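Gamma-glutamylcyclotransferase (Homo sapiens, PDB 3CRY) catalyses the release of 5-oxoproline from gamma-glutamyl dipeptides, may contribute to glutathione homeostasis, and can induce cytochrome c release from mitochondria. Local coordinates at residues Tyr19-Gly23 with Glu78-Val82; Cys42-Leu46 with Val110-Gln115; Phe49-Asn55 with Gly67-Phe72; Met104-Val110 with Thr121-Met127; Lys140-Cys144 with Lys159-Ile163. The protein carries 1 engineered substitution. One frame throughout, in Å; residues are numbered along the deposited sequence.

Interaction 1: Tyr19-Gly23 with Glu78-Val82; sequences YFAYG and EVWGV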
# COMPACT_ATOMS: atom_id res chain seq x y z
N TYR A 19 -1.95 -11.23 10.21
CA TYR A 19 -1.05 -10.08 10.08
C TYR A 19 0.34 -10.60 9.67
O TYR A 19 0.90 -11.44 10.35
CB TYR A 19 -1.00 -9.30 11.41
CG TYR A 19 0.22 -8.38 11.53
CD1 TYR A 19 0.51 -7.43 10.53
CD2 TYR A 19 1.07 -8.45 12.63
CE1 TYR A 19 1.64 -6.60 10.63
CE2 TYR A 19 2.19 -7.61 12.74
CZ TYR A 19 2.47 -6.70 11.74
OH TYR A 19 3.58 -5.89 11.83
N PHE A 20 0.89 -10.07 8.57
CA PHE A 20 2.20 -10.50 8.07
C PHE A 20 3.26 -9.49 8.51
O PHE A 20 3.25 -8.31 8.09
CB PHE A 20 2.18 -10.62 6.52
CG PHE A 20 3.52 -10.96 5.90
CD1 PHE A 20 4.03 -12.26 5.96
CD2 PHE A 20 4.26 -9.97 5.21
CE1 PHE A 20 5.28 -12.59 5.38
CE2 PHE A 20 5.48 -10.30 4.60
CZ PHE A 20 5.99 -11.62 4.68
N ALA A 21 4.13 -9.95 9.42
CA ALA A 21 5.25 -9.13 9.93
C ALA A 21 6.57 -9.46 9.27
O ALA A 21 6.90 -10.62 9.13
CB ALA A 21 5.38 -9.30 11.44
N TYR A 22 7.34 -8.42 8.90
CA TYR A 22 8.65 -8.62 8.30
C TYR A 22 9.81 -7.84 8.97
O TYR A 22 10.97 -7.94 8.54
CB TYR A 22 8.58 -8.29 6.79
CG TYR A 22 8.08 -6.89 6.51
CD1 TYR A 22 8.96 -5.78 6.58
CD2 TYR A 22 6.74 -6.66 6.19
CE1 TYR A 22 8.50 -4.49 6.35
CE2 TYR A 22 6.27 -5.35 5.92
CZ TYR A 22 7.16 -4.28 6.02
OH TYR A 22 6.72 -3.00 5.78
N GLY A 23 9.47 -7.03 9.98
CA GLY A 23 10.44 -6.17 10.68
C GLY A 23 10.55 -6.57 12.15
O GLY A 23 10.66 -7.78 12.43
N GLU A 78 12.09 -11.63 -2.97
CA GLU A 78 11.11 -12.15 -2.03
C GLU A 78 11.41 -11.65 -0.63
O GLU A 78 12.54 -11.25 -0.34
CB GLU A 78 11.04 -13.69 -2.05
CG GLU A 78 12.33 -14.35 -1.62
CD GLU A 78 12.41 -15.82 -2.03
OE1 GLU A 78 11.98 -16.18 -3.17
OE2 GLU A 78 12.90 -16.61 -1.20
N VAL A 79 10.38 -11.66 0.21
CA VAL A 79 10.50 -11.29 1.62
C VAL A 79 9.85 -12.40 2.45
O VAL A 79 8.70 -12.77 2.20
CB VAL A 79 9.78 -9.94 1.90
CG1 VAL A 79 9.67 -9.66 3.40
CG2 VAL A 79 10.50 -8.79 1.21
N TRP A 80 10.60 -12.94 3.43
CA TRP A 80 10.03 -13.91 4.37
C TRP A 80 9.59 -13.20 5.64
O TRP A 80 10.22 -12.23 6.08
CB TRP A 80 11.05 -14.99 4.72
CG TRP A 80 11.21 -16.03 3.63
CD1 TRP A 80 12.07 -15.98 2.56
CD2 TRP A 80 10.50 -17.26 3.52
NE1 TRP A 80 11.94 -17.12 1.80
CE2 TRP A 80 10.98 -17.92 2.36
CE3 TRP A 80 9.50 -17.88 4.28
CZ2 TRP A 80 10.49 -19.17 1.95
CZ3 TRP A 80 9.00 -19.13 3.86
CH2 TRP A 80 9.52 -19.75 2.71
N GLY A 81 8.53 -13.71 6.26
CA GLY A 81 8.06 -13.11 7.49
C GLY A 81 7.25 -14.09 8.32
O GLY A 81 7.17 -15.28 8.00
N VAL A 82 6.65 -13.56 9.37
CA VAL A 82 5.83 -14.33 10.31
C VAL A 82 4.39 -13.85 10.19
O VAL A 82 4.14 -12.64 10.22
CB VAL A 82 6.28 -14.15 11.80
CG1 VAL A 82 5.21 -14.71 12.78
CG2 VAL A 82 7.65 -14.81 12.02
O HOH W 1 11.88 -10.10 6.83

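Interaction 2: Cys42-Leu46 with Val110-Gln115; sequences CVARL and VKVATQ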
# COMPACT_ATOMS: atom_id res chain seq x y z
N CYS A 42 2.02 -18.91 11.28
CA CYS A 42 2.97 -19.65 10.43
C CYS A 42 4.04 -18.72 9.88
O CYS A 42 3.92 -17.50 9.97
CB CYS A 42 2.23 -20.31 9.27
SG CYS A 42 1.55 -19.18 8.05
N VAL A 43 5.10 -19.33 9.33
CA VAL A 43 6.11 -18.64 8.54
C VAL A 43 5.62 -18.61 7.10
O VAL A 43 5.01 -19.57 6.63
CB VAL A 43 7.45 -19.40 8.60
CG1 VAL A 43 8.50 -18.76 7.69
CG2 VAL A 43 7.96 -19.43 10.05
N ALA A 44 5.87 -17.50 6.41
CA ALA A 44 5.40 -17.38 5.02
C ALA A 44 6.29 -16.49 4.16
O ALA A 44 7.02 -15.63 4.68
CB ALA A 44 3.94 -16.91 4.98
N ARG A 45 6.18 -16.69 2.83
CA ARG A 45 6.99 -15.95 1.86
C ARG A 45 6.11 -15.01 1.03
O ARG A 45 5.09 -15.43 0.47
CB ARG A 45 7.73 -16.94 0.93
CG ARG A 45 8.42 -16.28 -0.27
CD ARG A 45 9.47 -17.13 -0.99
NE ARG A 45 9.02 -18.48 -1.34
CZ ARG A 45 9.84 -19.43 -1.81
NH1 ARG A 45 11.14 -19.18 -1.98
NH2 ARG A 45 9.37 -20.63 -2.12
N LEU A 46 6.52 -13.74 0.95
CA LEU A 46 5.90 -12.80 0.05
C LEU A 46 6.72 -12.72 -1.24
O LEU A 46 7.87 -12.26 -1.24
CB LEU A 46 5.70 -11.43 0.73
CG LEU A 46 5.09 -10.31 -0.12
CD1 LEU A 46 3.68 -10.63 -0.58
CD2 LEU A 46 5.13 -8.98 0.66
N VAL A 110 -1.84 -8.45 1.41
CA VAL A 110 -0.92 -9.27 0.60
C VAL A 110 -1.31 -10.73 0.64
O VAL A 110 -1.96 -11.18 1.57
CB VAL A 110 0.56 -9.11 1.05
CG1 VAL A 110 1.09 -7.73 0.70
CG2 VAL A 110 0.72 -9.44 2.52
N LYS A 111 -0.88 -11.47 -0.39
CA LYS A 111 -1.08 -12.91 -0.40
C LYS A 111 0.30 -13.55 -0.29
O LYS A 111 1.21 -13.23 -1.06
CB LYS A 111 -1.82 -13.31 -1.68
CG LYS A 111 -3.29 -12.95 -1.60
CD LYS A 111 -3.99 -13.01 -2.95
CE LYS A 111 -5.48 -12.74 -2.78
NZ LYS A 111 -6.25 -12.93 -4.06
N VAL A 112 0.46 -14.39 0.72
CA VAL A 112 1.76 -15.01 1.01
C VAL A 112 1.63 -16.54 0.93
O VAL A 112 0.52 -17.09 0.98
CB VAL A 112 2.32 -14.56 2.39
CG1 VAL A 112 2.54 -13.02 2.41
CG2 VAL A 112 1.38 -14.98 3.53
N ALA A 113 2.77 -17.21 0.77
CA ALA A 113 2.80 -18.66 0.59
C ALA A 113 3.51 -19.32 1.76
O ALA A 113 4.61 -18.90 2.14
CB ALA A 113 3.51 -19.01 -0.73
N THR A 114 2.88 -20.33 2.35
CA THR A 114 3.49 -21.08 3.44
C THR A 114 4.56 -22.02 2.84
O THR A 114 4.66 -22.16 1.62
CB THR A 114 2.45 -21.91 4.20
OG1 THR A 114 1.96 -22.95 3.34
CG2 THR A 114 1.26 -21.06 4.61
N GLN A 115 5.34 -22.66 3.71
CA GLN A 115 6.35 -23.61 3.25
C GLN A 115 5.72 -24.91 2.70
O GLN A 115 6.43 -25.79 2.23
CB GLN A 115 7.40 -23.87 4.34
CG GLN A 115 8.28 -22.65 4.62
CD GLN A 115 9.28 -22.82 5.76
OE1 GLN A 115 10.50 -22.79 5.55
NE2 GLN A 115 8.78 -22.98 6.98
O HOH W 2 4.98 -22.16 6.45

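Interaction 3: Phe49-Asn55 with Gly67-Phe72; sequences FKLDFGN and GIATIF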
# COMPACT_ATOMS: atom_id res chain seq x y z
N PHE A 49 8.47 -8.99 -3.76
CA PHE A 49 8.72 -7.78 -2.96
C PHE A 49 10.15 -7.84 -2.45
O PHE A 49 10.74 -8.94 -2.35
CB PHE A 49 7.80 -7.72 -1.74
CG PHE A 49 6.39 -7.23 -2.03
CD1 PHE A 49 5.46 -8.05 -2.67
CD2 PHE A 49 5.98 -5.95 -1.59
CE1 PHE A 49 4.16 -7.60 -2.91
CE2 PHE A 49 4.68 -5.51 -1.83
CZ PHE A 49 3.77 -6.34 -2.47
N LYS A 50 10.70 -6.67 -2.13
CA LYS A 50 12.08 -6.54 -1.62
C LYS A 50 12.06 -5.75 -0.31
O LYS A 50 11.29 -4.78 -0.18
CB LYS A 50 12.96 -5.83 -2.65
CG LYS A 50 14.41 -5.62 -2.23
CD LYS A 50 15.21 -4.90 -3.34
CE LYS A 50 16.69 -4.77 -2.98
NZ LYS A 50 17.42 -6.02 -3.32
N LEU A 51 12.89 -6.17 0.64
CA LEU A 51 13.00 -5.50 1.94
C LEU A 51 13.92 -4.27 1.84
O LEU A 51 14.97 -4.31 1.18
CB LEU A 51 13.59 -6.50 2.97
CG LEU A 51 13.74 -6.05 4.42
CD1 LEU A 51 12.39 -5.92 5.11
CD2 LEU A 51 14.62 -7.03 5.17
N ASP A 52 13.55 -3.17 2.49
CA ASP A 52 14.37 -1.96 2.51
C ASP A 52 14.23 -1.36 3.91
O ASP A 52 13.41 -1.83 4.73
CB ASP A 52 13.92 -0.97 1.42
CG ASP A 52 14.94 0.13 1.13
OD1 ASP A 52 16.12 0.06 1.57
OD2 ASP A 52 14.54 1.10 0.46
N PHE A 53 15.06 -0.35 4.20
CA PHE A 53 14.97 0.40 5.46
C PHE A 53 15.02 1.88 5.17
O PHE A 53 15.77 2.31 4.30
CB PHE A 53 16.11 0.00 6.45
CG PHE A 53 16.06 -1.45 6.86
CD1 PHE A 53 16.57 -2.44 6.01
CD2 PHE A 53 15.44 -1.84 8.04
CE1 PHE A 53 16.49 -3.79 6.36
CE2 PHE A 53 15.37 -3.19 8.42
CZ PHE A 53 15.89 -4.18 7.57
N GLY A 54 14.22 2.65 5.90
CA GLY A 54 14.24 4.08 5.68
C GLY A 54 13.59 4.94 6.73
O GLY A 54 13.06 4.44 7.74
N ASN A 55 13.63 6.23 6.44
CA ASN A 55 13.07 7.27 7.29
C ASN A 55 11.79 7.74 6.64
O ASN A 55 11.82 8.46 5.63
CB ASN A 55 14.08 8.41 7.42
CG ASN A 55 15.35 7.98 8.15
OD1 ASN A 55 15.31 7.10 9.00
ND2 ASN A 55 16.49 8.59 7.78
N GLY A 67 16.96 3.70 10.17
CA GLY A 67 15.89 3.38 9.19
C GLY A 67 15.06 2.22 9.71
O GLY A 67 15.59 1.28 10.33
N ILE A 68 13.75 2.28 9.49
CA ILE A 68 12.90 1.14 9.90
C ILE A 68 12.39 0.40 8.65
O ILE A 68 12.55 0.88 7.50
CB ILE A 68 11.78 1.55 10.88
CG1 ILE A 68 10.86 2.61 10.27
CG2 ILE A 68 12.39 2.04 12.24
CD1 ILE A 68 9.68 3.00 11.21
N ALA A 69 11.85 -0.80 8.86
CA ALA A 69 11.64 -1.72 7.75
C ALA A 69 10.47 -1.32 6.86
O ALA A 69 9.43 -0.89 7.36
CB ALA A 69 11.43 -3.15 8.26
N THR A 70 10.65 -1.52 5.57
CA THR A 70 9.55 -1.39 4.59
C THR A 70 9.75 -2.40 3.46
O THR A 70 10.78 -3.07 3.39
CB THR A 70 9.43 0.06 4.06
OG1 THR A 70 8.24 0.19 3.25
CG2 THR A 70 10.67 0.45 3.21
N ILE A 71 8.74 -2.55 2.61
CA ILE A 71 8.82 -3.47 1.45
C ILE A 71 8.27 -2.75 0.24
O ILE A 71 7.43 -1.82 0.36
CB ILE A 71 8.07 -4.80 1.68
CG1 ILE A 71 6.58 -4.56 2.04
CG2 ILE A 71 8.78 -5.65 2.78
CD1 ILE A 71 5.71 -5.83 2.20
N PHE A 72 8.75 -3.14 -0.94
CA PHE A 72 8.22 -2.57 -2.18
C PHE A 72 8.21 -3.61 -3.29
O PHE A 72 8.95 -4.59 -3.22
CB PHE A 72 8.94 -1.27 -2.56
CG PHE A 72 10.41 -1.43 -2.91
CD1 PHE A 72 10.80 -1.92 -4.17
CD2 PHE A 72 11.40 -1.06 -2.00
CE1 PHE A 72 12.16 -2.04 -4.50
CE2 PHE A 72 12.76 -1.17 -2.32
CZ PHE A 72 13.14 -1.66 -3.56

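Interaction 4: Met104-Val110 with Thr121-Met127; sequences MYVVIEV and TCRSYLM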
# COMPACT_ATOMS: atom_id res chain seq x y z
N MET A 104 3.09 7.43 8.17
CA MET A 104 4.33 6.65 8.27
C MET A 104 4.28 5.36 7.44
O MET A 104 5.25 5.02 6.74
CB MET A 104 4.76 6.40 9.74
CG MET A 104 5.00 7.73 10.51
SD MET A 104 6.25 8.87 9.79
CE MET A 104 7.76 8.25 10.56
N TYR A 105 3.16 4.65 7.54
CA TYR A 105 2.89 3.45 6.76
C TYR A 105 1.45 3.52 6.26
O TYR A 105 0.60 4.21 6.85
CB TYR A 105 3.01 2.19 7.63
CG TYR A 105 4.44 1.80 8.04
CD1 TYR A 105 5.03 2.37 9.17
CD2 TYR A 105 5.16 0.86 7.32
CE1 TYR A 105 6.31 1.99 9.57
CE2 TYR A 105 6.46 0.47 7.70
CZ TYR A 105 7.02 1.05 8.82
OH TYR A 105 8.28 0.69 9.22
N VAL A 106 1.18 2.78 5.18
CA VAL A 106 -0.17 2.55 4.71
C VAL A 106 -0.53 1.08 4.97
O VAL A 106 0.38 0.20 4.98
CB VAL A 106 -0.32 2.93 3.21
CG1 VAL A 106 0.41 1.92 2.32
CG2 VAL A 106 -1.81 3.04 2.84
N VAL A 107 -1.82 0.81 5.22
CA VAL A 107 -2.31 -0.56 5.33
C VAL A 107 -2.37 -1.21 3.95
O VAL A 107 -2.92 -0.61 3.02
CB VAL A 107 -3.74 -0.63 5.96
CG1 VAL A 107 -4.27 -2.05 5.93
CG2 VAL A 107 -3.76 -0.05 7.35
N ILE A 108 -1.81 -2.40 3.82
CA ILE A 108 -1.91 -3.20 2.58
C ILE A 108 -2.57 -4.56 2.83
O ILE A 108 -2.69 -5.02 3.97
CB ILE A 108 -0.53 -3.43 1.92
CG1 ILE A 108 0.41 -4.25 2.82
CG2 ILE A 108 0.09 -2.08 1.47
CD1 ILE A 108 1.78 -4.51 2.16
N GLU A 109 -2.99 -5.22 1.74
CA GLU A 109 -3.38 -6.62 1.79
C GLU A 109 -2.38 -7.35 0.91
O GLU A 109 -2.05 -6.86 -0.18
CB GLU A 109 -4.80 -6.84 1.23
CG GLU A 109 -5.31 -8.28 1.31
CD GLU A 109 -6.67 -8.43 0.65
OE1 GLU A 109 -7.66 -7.94 1.22
OE2 GLU A 109 -6.72 -8.99 -0.46
N VAL A 110 -1.84 -8.45 1.41
CA VAL A 110 -0.92 -9.27 0.60
C VAL A 110 -1.31 -10.73 0.64
O VAL A 110 -1.96 -11.18 1.57
CB VAL A 110 0.56 -9.11 1.05
CG1 VAL A 110 1.09 -7.73 0.70
CG2 VAL A 110 0.72 -9.44 2.52
N THR A 121 -4.17 -14.97 2.86
CA THR A 121 -4.40 -13.51 2.72
C THR A 121 -4.14 -12.78 4.04
O THR A 121 -4.77 -13.10 5.07
CB THR A 121 -5.82 -13.21 2.19
OG1 THR A 121 -6.00 -13.90 0.95
CG2 THR A 121 -6.04 -11.71 1.98
N CYS A 122 -3.26 -11.78 4.02
CA CYS A 122 -2.84 -11.09 5.24
C CYS A 122 -2.93 -9.56 5.18
O CYS A 122 -2.74 -8.97 4.12
CB CYS A 122 -1.37 -11.41 5.55
SG CYS A 122 -1.03 -13.14 5.90
N ARG A 123 -3.17 -8.95 6.33
CA ARG A 123 -2.94 -7.51 6.51
C ARG A 123 -1.43 -7.28 6.73
O ARG A 123 -0.76 -8.07 7.39
CB ARG A 123 -3.73 -7.01 7.72
CG ARG A 123 -3.78 -5.47 7.94
CD ARG A 123 -4.57 -5.16 9.21
NE ARG A 123 -4.96 -3.75 9.35
CZ ARG A 123 -6.03 -3.20 8.76
NH1 ARG A 123 -6.82 -3.93 7.97
NH2 ARG A 123 -6.32 -1.92 8.95
N SER A 124 -0.90 -6.21 6.13
CA SER A 124 0.47 -5.77 6.41
C SER A 124 0.53 -4.25 6.24
O SER A 124 -0.53 -3.59 6.18
CB SER A 124 1.49 -6.50 5.51
OG SER A 124 2.80 -6.44 6.09
N TYR A 125 1.76 -3.72 6.16
CA TYR A 125 2.04 -2.27 6.13
C TYR A 125 3.27 -2.04 5.31
O TYR A 125 4.20 -2.86 5.33
CB TYR A 125 2.32 -1.73 7.54
CG TYR A 125 1.13 -1.92 8.47
CD1 TYR A 125 0.15 -0.93 8.57
CD2 TYR A 125 0.98 -3.10 9.21
CE1 TYR A 125 -0.96 -1.10 9.40
CE2 TYR A 125 -0.13 -3.28 10.05
CZ TYR A 125 -1.09 -2.27 10.13
OH TYR A 125 -2.17 -2.46 10.94
N LEU A 126 3.29 -0.92 4.57
CA LEU A 126 4.54 -0.45 3.97
C LEU A 126 4.59 1.07 3.86
O LEU A 126 3.54 1.75 3.97
CB LEU A 126 4.79 -1.15 2.62
CG LEU A 126 3.71 -0.97 1.53
CD1 LEU A 126 3.68 0.43 0.93
CD2 LEU A 126 3.93 -2.02 0.42
N MET A 127 5.79 1.63 3.68
CA MET A 127 5.95 3.09 3.56
C MET A 127 5.67 3.53 2.12
O MET A 127 6.06 2.82 1.18
CB MET A 127 7.39 3.48 3.91
CG MET A 127 7.79 3.16 5.31
SD MET A 127 9.55 3.59 5.53
CE MET A 127 9.77 2.95 7.18

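Interaction 5: Lys140-Cys144 with Lys159-Ile163; sequences KKIIC and KLKAI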
# COMPACT_ATOMS: atom_id res chain seq x y z
N LYS A 140 18.31 -3.98 13.92
CA LYS A 140 18.79 -5.18 13.22
C LYS A 140 18.80 -6.40 14.16
O LYS A 140 18.36 -7.49 13.77
CB LYS A 140 20.18 -4.91 12.60
CG LYS A 140 20.74 -6.15 11.95
CD LYS A 140 22.13 -5.96 11.37
CE LYS A 140 22.65 -7.32 10.89
NZ LYS A 140 24.04 -7.25 10.35
N LYS A 141 19.33 -6.23 15.37
CA LYS A 141 19.42 -7.33 16.32
C LYS A 141 18.05 -7.93 16.60
O LYS A 141 17.88 -9.15 16.56
CB LYS A 141 20.11 -6.87 17.60
CG LYS A 141 21.63 -6.83 17.48
CD LYS A 141 22.29 -6.32 18.77
CE LYS A 141 23.80 -6.48 18.73
NZ LYS A 141 24.44 -5.36 18.02
N ILE A 142 17.07 -7.06 16.87
CA ILE A 142 15.70 -7.54 17.14
C ILE A 142 15.13 -8.33 15.95
O ILE A 142 14.56 -9.41 16.12
CB ILE A 142 14.78 -6.37 17.55
CG1 ILE A 142 15.23 -5.76 18.88
CG2 ILE A 142 13.30 -6.78 17.59
CD1 ILE A 142 15.03 -6.64 20.10
N ILE A 143 15.32 -7.81 14.74
CA ILE A 143 14.89 -8.50 13.51
C ILE A 143 15.56 -9.87 13.38
O ILE A 143 14.89 -10.87 13.11
CB ILE A 143 15.13 -7.60 12.27
CG1 ILE A 143 14.08 -6.48 12.27
CG2 ILE A 143 15.06 -8.39 10.94
CD1 ILE A 143 14.34 -5.37 11.25
N CYS A 144 16.88 -9.92 13.57
CA CYS A 144 17.60 -11.20 13.47
C CYS A 144 17.15 -12.21 14.55
O CYS A 144 16.97 -13.42 14.27
CB CYS A 144 19.10 -10.96 13.51
SG CYS A 144 19.69 -10.19 11.99
N LYS A 159 20.73 -13.52 4.87
CA LYS A 159 20.47 -12.24 4.24
C LYS A 159 20.23 -11.13 5.28
O LYS A 159 20.78 -10.03 5.17
CB LYS A 159 19.28 -12.34 3.29
CG LYS A 159 19.53 -13.10 2.01
CD LYS A 159 18.35 -12.89 1.02
CE LYS A 159 18.13 -11.41 0.60
NZ LYS A 159 17.21 -11.31 -0.61
N LEU A 160 19.40 -11.40 6.29
CA LEU A 160 19.18 -10.41 7.36
C LEU A 160 20.47 -10.07 8.12
O LEU A 160 20.74 -8.90 8.43
CB LEU A 160 18.14 -10.89 8.37
CG LEU A 160 16.74 -11.07 7.76
CD1 LEU A 160 15.85 -11.79 8.80
CD2 LEU A 160 16.15 -9.72 7.29
N LYS A 161 21.26 -11.10 8.41
CA LYS A 161 22.52 -10.90 9.12
C LYS A 161 23.54 -10.10 8.27
O LYS A 161 24.44 -9.47 8.83
CB LYS A 161 23.11 -12.24 9.55
CG LYS A 161 22.28 -12.94 10.63
CD LYS A 161 22.64 -14.40 10.76
CE LYS A 161 23.96 -14.58 11.51
NZ LYS A 161 24.29 -16.05 11.67
N ALA A 162 23.37 -10.13 6.95
CA ALA A 162 24.25 -9.42 6.03
C ALA A 162 23.92 -7.92 5.94
O ALA A 162 24.67 -7.16 5.35
CB ALA A 162 24.19 -10.06 4.65
N ILE A 163 22.84 -7.49 6.58
CA ILE A 163 22.45 -6.06 6.48
C ILE A 163 23.48 -5.18 7.16
O ILE A 163 23.88 -5.46 8.30
CB ILE A 163 21.07 -5.83 7.12
CG1 ILE A 163 19.98 -6.59 6.33
CG2 ILE A 163 20.74 -4.33 7.20
CD1 ILE A 163 18.62 -6.60 7.02

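Interaction 1: Tyr19-Gly23 with Glu78-Val82
Ala-21 and Val-82 form an antiparallel hydrogen-bonded pair, Ala-21 N donating to Val-82 O at 2.8 Å and Val-82 N answering to Ala-21 O at 3.0 Å. The pair fastens strand 16-21 to strand 77-87 where the first opens into a loop; strand 16-21 also bonds through its backbone to Arg-123 of strand 119-126, so that the five-stranded sheet of this cyclotransferase closes on itself like a barrel. It illustrates how the end of a strand can present a binding loop: residues 19 to 24 are inferred to bind the substrate, and the Tyr-19 side chain lies about 4 Å from that of the engineered Gln-98 at the active site. The N-to-C directions of the two short strands lie 122° apart, well short of a straight antiparallel pair, and beyond the bridge side chains and a water take over. Phe-20 brings its ring against the other backbone, with CE1 3.5 Å from Gly-81 CA and an edge turned to Val-79 O. Its CG stands opposite the backbone N (chi1 176°), which swings the ring onto residues 79 to 81, and Gly-81, lacking a side chain, permits this closeness. With an alanine at Phe-20, a gap is likely to open beside Gly-81, and Leu-46 and Cys-122 would lose the ring they pack on. Tyr-22 meets the second strand through its CB, 3.8 Å from Val-79 CG1. The ring turns to strands 119-126 and 68-74, its hydroxyl hydrogen-bonding to Tyr-125 O. One water donates to both segments, reaching Tyr-22 O at 2.9 Å and Trp-80 O at 2.8 Å.

Interaction 2: Cys42-Leu46 with Val110-Gln115
Leu-46 reaches across to three successive residues of the facing strand and shows how one branched side chain can follow a sheet surface. Its CB rests 3.9 Å from Val-112 CG1. From there CG continues opposite the backbone N (chi1 178°), and the CD1 branch is carried along the neighbouring strand, where it lies 3.6 Å from Lys-111 O. The same methyl touches Val-110 CB at 3.8 Å, the two side chains crossing at about a right angle. The CD2 branch turns instead to Ile-71 of the smaller sheet. Between the strands, Arg-45 and Ala-113 form an antiparallel hydrogen-bonded pair, with Arg-45 N to Ala-113 O at 2.8 Å and Ala-113 N to Arg-45 O at 2.9 Å. These are interior strands of the five-stranded antiparallel sheet: 39-46 has 77-87 on its other flank, and 106-114 has 119-126. Val-112 sends its other methyl, CG2, to Ala-44 CB at a snug 3.5 Å, and Phe-20 of strand 16-21 packs on both Val-112 and Leu-46. Toward the far end the contact thins: Cys-42 SG meets Thr-114 CG2 at 3.9 Å, while Thr-114 OG1 is engaged by the backbone N atoms of Glu-116 and Lys-118. A water links the backbones here, donating to Val-43 O at 2.6 Å and accepting from Gln-115 N. On the other face, the guanidinium of Arg-45 forms a salt bridge with Glu-78.

Interaction 3: Phe49-Asn55 with Gly67-Phe72
Gly-67 lies against Gly-54 where strands 49-56 and 68-74 begin to pair as an antiparallel beta hairpin, with Gly-67 CA 3.4 Å from Gly-54 O. Ile-68 exchanges two backbone bonds with Gly-54, each 2.9 Å between N and O. Ala-69 then offers its CB to Phe-53 CE2 at 3.9 Å. Thr-70, bonded through its backbone to Asp-52, also sets CG2 4.0 Å from Asp-52 CB, while its OG1 serves Met-127 N and Asp-52 OD2 is held by Tyr-130 OH. Ile-71 sends CD1 to Phe-49 CD2 at 3.8 Å. Phe-72 closes the series: its CG sits between the backbone N and the carbonyl carbon (chi1 65°), turning the ring back across the first strand, with Lys-50 O over one face and Asp-52 CB at the edge, 3.9 Å from CE2. A serine replacing Phe-49 would probably leave Ile-71 and Val-79 without their apolar neighbour, and Val-106 of the second subunit likewise. Beyond the hairpin, Tyr-139 and Ile-143 of helix 137-149 pack on Phe-53, strand 130-132 pairs alongside strand 49-56, and Val-79 of strand 77-87 lies against Phe-49 and Ile-71.

Interaction 4: Met104-Val110 with Thr121-Met127
Met-127 lies over one face of the Tyr-105 ring, its CG 3.8 Å above the plane and offset toward the rim. The extended thioether carries CE on to 3.4 Å from Tyr-105 OH, and SD, oblique to the ring at 5.3 Å from its centroid, completes a Met-aromatic contact. Farther along this beta hairpin, Val-107 CG1 sits over the centre of the Arg-123 guanidinium, 3.5 Å from CZ. The other methyl, CG2, touches Tyr-125 CE1 at 3.6 Å. On the opposite sheet face, Ile-108 CD1 meets Leu-126 CD2 at 3.7 Å, the side chains crossing at about a right angle. Six backbone bonds set this register, pairing Val-106 with Leu-126, Ile-108 with Ser-124 and Val-110 with Cys-122. A second shell fixes the polar ends: Tyr-105 OH bonds to Ala-69 O, while Asp-95 takes both Arg-123 NH2 and Tyr-125 OH. Residues 107 to 109 pair antiparallel with a strand of the second subunit, extending the sheet across the dimer. Glu-109 of the second subunit is a further salt-bridge partner of Arg-123, so the cation, one face covered by a methyl, is shared between two carboxylates, which probably offset its charge and limit its rotation, tying hairpin, helix 91-97 and dimer mate together.

Interaction 5: Lys140-Cys144 with Lys159-Ile163
Lys-140 reaches from helix 137-149 to the segment 159-163, where helix 154-161 gives way to loop, and places its ammonium between two backbone carbonyls. NZ donates to Lys-161 O at 2.7 Å and to Ile-163 O at the same 2.7 Å, the tightest point of the contact. The two oxygens are approached differently: NZ lies in the carbonyl plane of Ile-163 but stands 50° out of that of Lys-161. All four side-chain torsions are close to extended, chi1 at 177° among them, and this straight reach spans the 7.7 Å between Lys-140 CA and Ile-163 CA. The methylene before the ammonium follows the same track, CE lying 3.5 Å from Leu-160 O. Here helices 137-149 and 154-161, which follow the last strand in the chain, meet, a worked case of a lysine binding the carbonyl-rich C-terminal end of a neighbouring helix. Elsewhere the fit is looser and mainly apolar. Ile-143 CG2 meets Leu-160 CD2 at 4.0 Å, the side chains crossing at about a right angle on the buried side, where Phe-53 packs on Ile-143 and Leu-51 on Leu-160. Cys-144 SG touches Leu-160 CB and, toward solvent, Lys-161 CG, each at 4.0 Å. Lys-161 itself is exposed; its chain bends at the third torsion, and its ammonium forms a salt bridge with Glu-158 of its own helix. The chemistry at Lys-140 is therefore that of a cation facing backbone oxygens, a setting likely to favour its protonated form and to hold the backbone of Lys-161 and Ile-163 together, two carbonyls gripped by one ammonium.

Overall arrangement
Interactions 1, 2 and 4 belong to one five-stranded sheet: interactions 1 and 2 join through Val-79 O and Leu-46 N, 2.7 Å apart, interactions 2 and 4 share Val-110, and the bonded Phe-20 and Arg-123 backbones join interactions 1 and 4. The hairpin of interaction 3 meets interaction 4 where Tyr-105 OH lies 2.7 Å from Ala-69 O. Interaction 5 packs against that hairpin, Phe-53 CE1 3.6 Å from Ile-163 CD1. Interactions 1, 3 and 4 converge on the active site: the side chains of Tyr-19 and Tyr-105 lie about 4 Å from that of engineered Gln-98, that of Ala-69 about 3 Å from Tyr-139, inferred to bind substrate, and an acetate, probably from the crystallisation liquor, about 3 Å from Tyr-105.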